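Local coordinates for spindle assembly checkpoint serine/threonine-protein kinase BUB1 (Saccharomyces cerevisiae, PDB 3ESL) that phosphorylates serine and threonine residues, including those of BUB3, and helps delay anaphase until chromosomes are bioriented on the spindle, at residues A[148-151]-A[152-155]. Numbering follows the deposited sequence. Where two conformers were deposited one is given.
Sequences PYNR and LLRS
The first turns of helix 149-165, in the all-alpha, TPR-like N-terminal domain of BUB1, bring Tyr149 against Leu153 and Asn150 and Arg151 against Arg154. Pro148 takes the N-cap position after a cis peptide bond; it offers no side-chain acceptor to the first turn and contributes its carbonyl O and a ring carbon instead. Four successive i to i+4 hydrogen bonds shorten along the helix: a weak one from Leu152 N to Pro148 O at 3.5 Å, then Leu153 N to Tyr149 O at 3.2 Å, Arg154 N to Asn150 O at 3.1 Å and Ser155 N to Arg151 O at 2.9 Å. Tyr149 turns its ring away from its own nitrogen (chi1 -170°), alongside the branched end of Leu153, where Tyr149 CE2 lies 3.7 Å from Leu153 CD1, an oblique apolar contact at the surface. In one of its two conformers, Arg154 folds back with a guanidinium face over Asn150 O and Arg151 CA. Pro148 CG sits 3.4 Å above the plane of the Arg151 guanidinium, toward its rim. Arg151 NH2 forms a salt bridge with Glu119, which also hydrogen-bonds Ser155 OG, so a short hydroxyl and a long cationic arm one turn apart share a carboxylate of helix 115-127. Ser115 of that helix hydrogen-bonds Pro148 O, while buried Leu152, a compact apolar group, packs on Ser115 and Glu119 and on Leu138 and Ala142 of helix 131-143; Tyr149 also touches Ala142.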
ATOM      1  N   PRO A 148       2.066  -4.928  15.048  1.00 29.51           N
ATOM      2  CA  PRO A 148       2.669  -5.039  16.392  1.00 33.09           C
ATOM      3  C   PRO A 148       2.611  -3.718  17.160  1.00 30.42           C
ATOM      4  O   PRO A 148       3.107  -2.684  16.685  1.00 30.74           O
ATOM      5  CB  PRO A 148       4.129  -5.394  16.103  1.00 31.76           C
ATOM      6  CG  PRO A 148       4.401  -4.892  14.755  1.00 31.57           C
ATOM      7  CD  PRO A 148       3.103  -4.920  13.994  1.00 28.92           C
ATOM      8  N   TYR A 149       2.015  -3.775  18.343  1.00 32.92           N
ATOM      9  CA  TYR A 149       1.692  -2.577  19.114  1.00 34.46           C
ATOM     10  C   TYR A 149       2.919  -1.813  19.613  1.00 33.34           C
ATOM     11  O   TYR A 149       2.987  -0.588  19.485  1.00 30.94           O
ATOM     12  CB  TYR A 149       0.778  -2.955  20.279  1.00 37.04           C
ATOM     13  CG  TYR A 149       0.197  -1.775  21.012  1.00 39.37           C
ATOM     14  CD1 TYR A 149      -0.915  -1.094  20.506  1.00 38.82           C
ATOM     15  CD2 TYR A 149       0.749  -1.342  22.221  1.00 41.08           C
ATOM     16  CE1 TYR A 149      -1.458  -0.000  21.182  1.00 42.42           C
ATOM     17  CE2 TYR A 149       0.209  -0.249  22.908  1.00 40.77           C
ATOM     18  CZ  TYR A 149      -0.891   0.411  22.383  1.00 41.57           C
ATOM     19  OH  TYR A 149      -1.429   1.485  23.056  1.00 41.35           O
ATOM     20  N   ASN A 150       3.885  -2.527  20.187  1.00 34.23           N
ATOM     21  CA  ASN A 150       5.049  -1.871  20.775  1.00 34.68           C
ATOM     22  C   ASN A 150       5.922  -1.153  19.758  1.00 34.02           C
ATOM     23  O   ASN A 150       6.486  -0.090  20.046  1.00 32.57           O
ATOM     24  CB  ASN A 150       5.870  -2.850  21.620  1.00 37.55           C
ATOM     25  CG  ASN A 150       5.202  -3.174  22.951  1.00 43.36           C
ATOM     26  OD1 ASN A 150       4.512  -2.339  23.540  1.00 47.72           O
ATOM     27  ND2 ASN A 150       5.414  -4.389  23.434  1.00 44.47           N
ATOM     28  N   ARG A 151       6.031  -1.726  18.562  1.00 30.27           N
ATOM     29  CA  ARG A 151       6.787  -1.086  17.497  1.00 30.10           C
ATOM     30  C   ARG A 151       6.160   0.257  17.125  1.00 29.59           C
ATOM     31  O   ARG A 151       6.877   1.234  16.882  1.00 30.92           O
ATOM     32  CB  ARG A 151       6.869  -1.987  16.269  1.00 29.43           C
ATOM     33  CG  ARG A 151       7.945  -1.562  15.286  1.00 32.66           C
ATOM     34  CD  ARG A 151       7.865  -2.382  14.022  1.00 33.39           C
ATOM     35  NE  ARG A 151       6.683  -2.022  13.241  1.00 32.59           N
ATOM     36  CZ  ARG A 151       6.073  -2.846  12.397  1.00 34.96           C
ATOM     37  NH1 ARG A 151       6.522  -4.087  12.240  1.00 31.25           N
ATOM     38  NH2 ARG A 151       5.007  -2.434  11.722  1.00 28.50           N
ATOM     39  N   LEU A 152       4.826   0.293  17.081  1.00 29.13           N
ATOM     40  CA  LEU A 152       4.082   1.520  16.786  1.00 29.74           C
ATOM     41  C   LEU A 152       4.421   2.600  17.816  1.00 32.04           C
ATOM     42  O   LEU A 152       4.647   3.756  17.463  1.00 30.71           O
ATOM     43  CB  LEU A 152       2.575   1.237  16.782  1.00 27.91           C
ATOM     44  CG  LEU A 152       1.530   2.231  16.248  1.00 32.33           C
ATOM     45  CD1 LEU A 152       1.132   3.280  17.280  1.00 34.95           C
ATOM     46  CD2 LEU A 152       1.956   2.869  14.918  1.00 32.53           C
ATOM     47  N   LEU A 153       4.470   2.206  19.085  1.00 33.23           N
ATOM     48  CA  LEU A 153       4.832   3.134  20.171  1.00 34.73           C
ATOM     49  C   LEU A 153       6.245   3.700  20.013  1.00 34.66           C
ATOM     50  O   LEU A 153       6.475   4.876  20.306  1.00 37.49           O
ATOM     51  CB  LEU A 153       4.652   2.482  21.550  1.00 35.89           C
ATOM     52  CG  LEU A 153       3.257   2.021  21.992  1.00 37.91           C
ATOM     53  CD1 LEU A 153       3.287   1.654  23.468  1.00 40.59           C
ATOM     54  CD2 LEU A 153       2.166   3.055  21.731  1.00 38.90           C
ATOM     55  N   ARG A 154       7.178   2.875  19.546  0.50 33.29           N
ATOM     56  CA  ARG A 154       8.543   3.334  19.280  0.50 33.42           C
ATOM     57  C   ARG A 154       8.603   4.256  18.064  0.50 34.43           C
ATOM     58  O   ARG A 154       9.381   5.212  18.048  0.50 35.23           O
ATOM     59  CB  ARG A 154       9.506   2.158  19.111  0.50 33.22           C
ATOM     60  CG  ARG A 154       9.664   1.307  20.363  0.50 33.56           C
ATOM     61  CD  ARG A 154      10.891   0.402  20.290  0.50 35.19           C
ATOM     62  NE  ARG A 154      10.775  -0.627  19.258  0.50 33.74           N
ATOM     63  CZ  ARG A 154      10.123  -1.778  19.408  0.50 34.50           C
ATOM     64  NH1 ARG A 154       9.505  -2.066  20.550  0.50 31.39           N
ATOM     65  NH2 ARG A 154      10.079  -2.641  18.403  0.50 35.30           N
ATOM     66  N   SER A 155       7.781   3.968  17.055  1.00 33.19           N
ATOM     67  CA  SER A 155       7.687   4.820  15.861  1.00 31.90           C
ATOM     68  C   SER A 155       7.223   6.226  16.229  1.00 30.73           C
ATOM     69  O   SER A 155       7.743   7.224  15.711  1.00 32.92           O
ATOM     70  CB  SER A 155       6.728   4.204  14.830  1.00 32.30           C
ATOM     71  OG  SER A 155       7.296   3.046  14.230  1.00 31.63           O
TER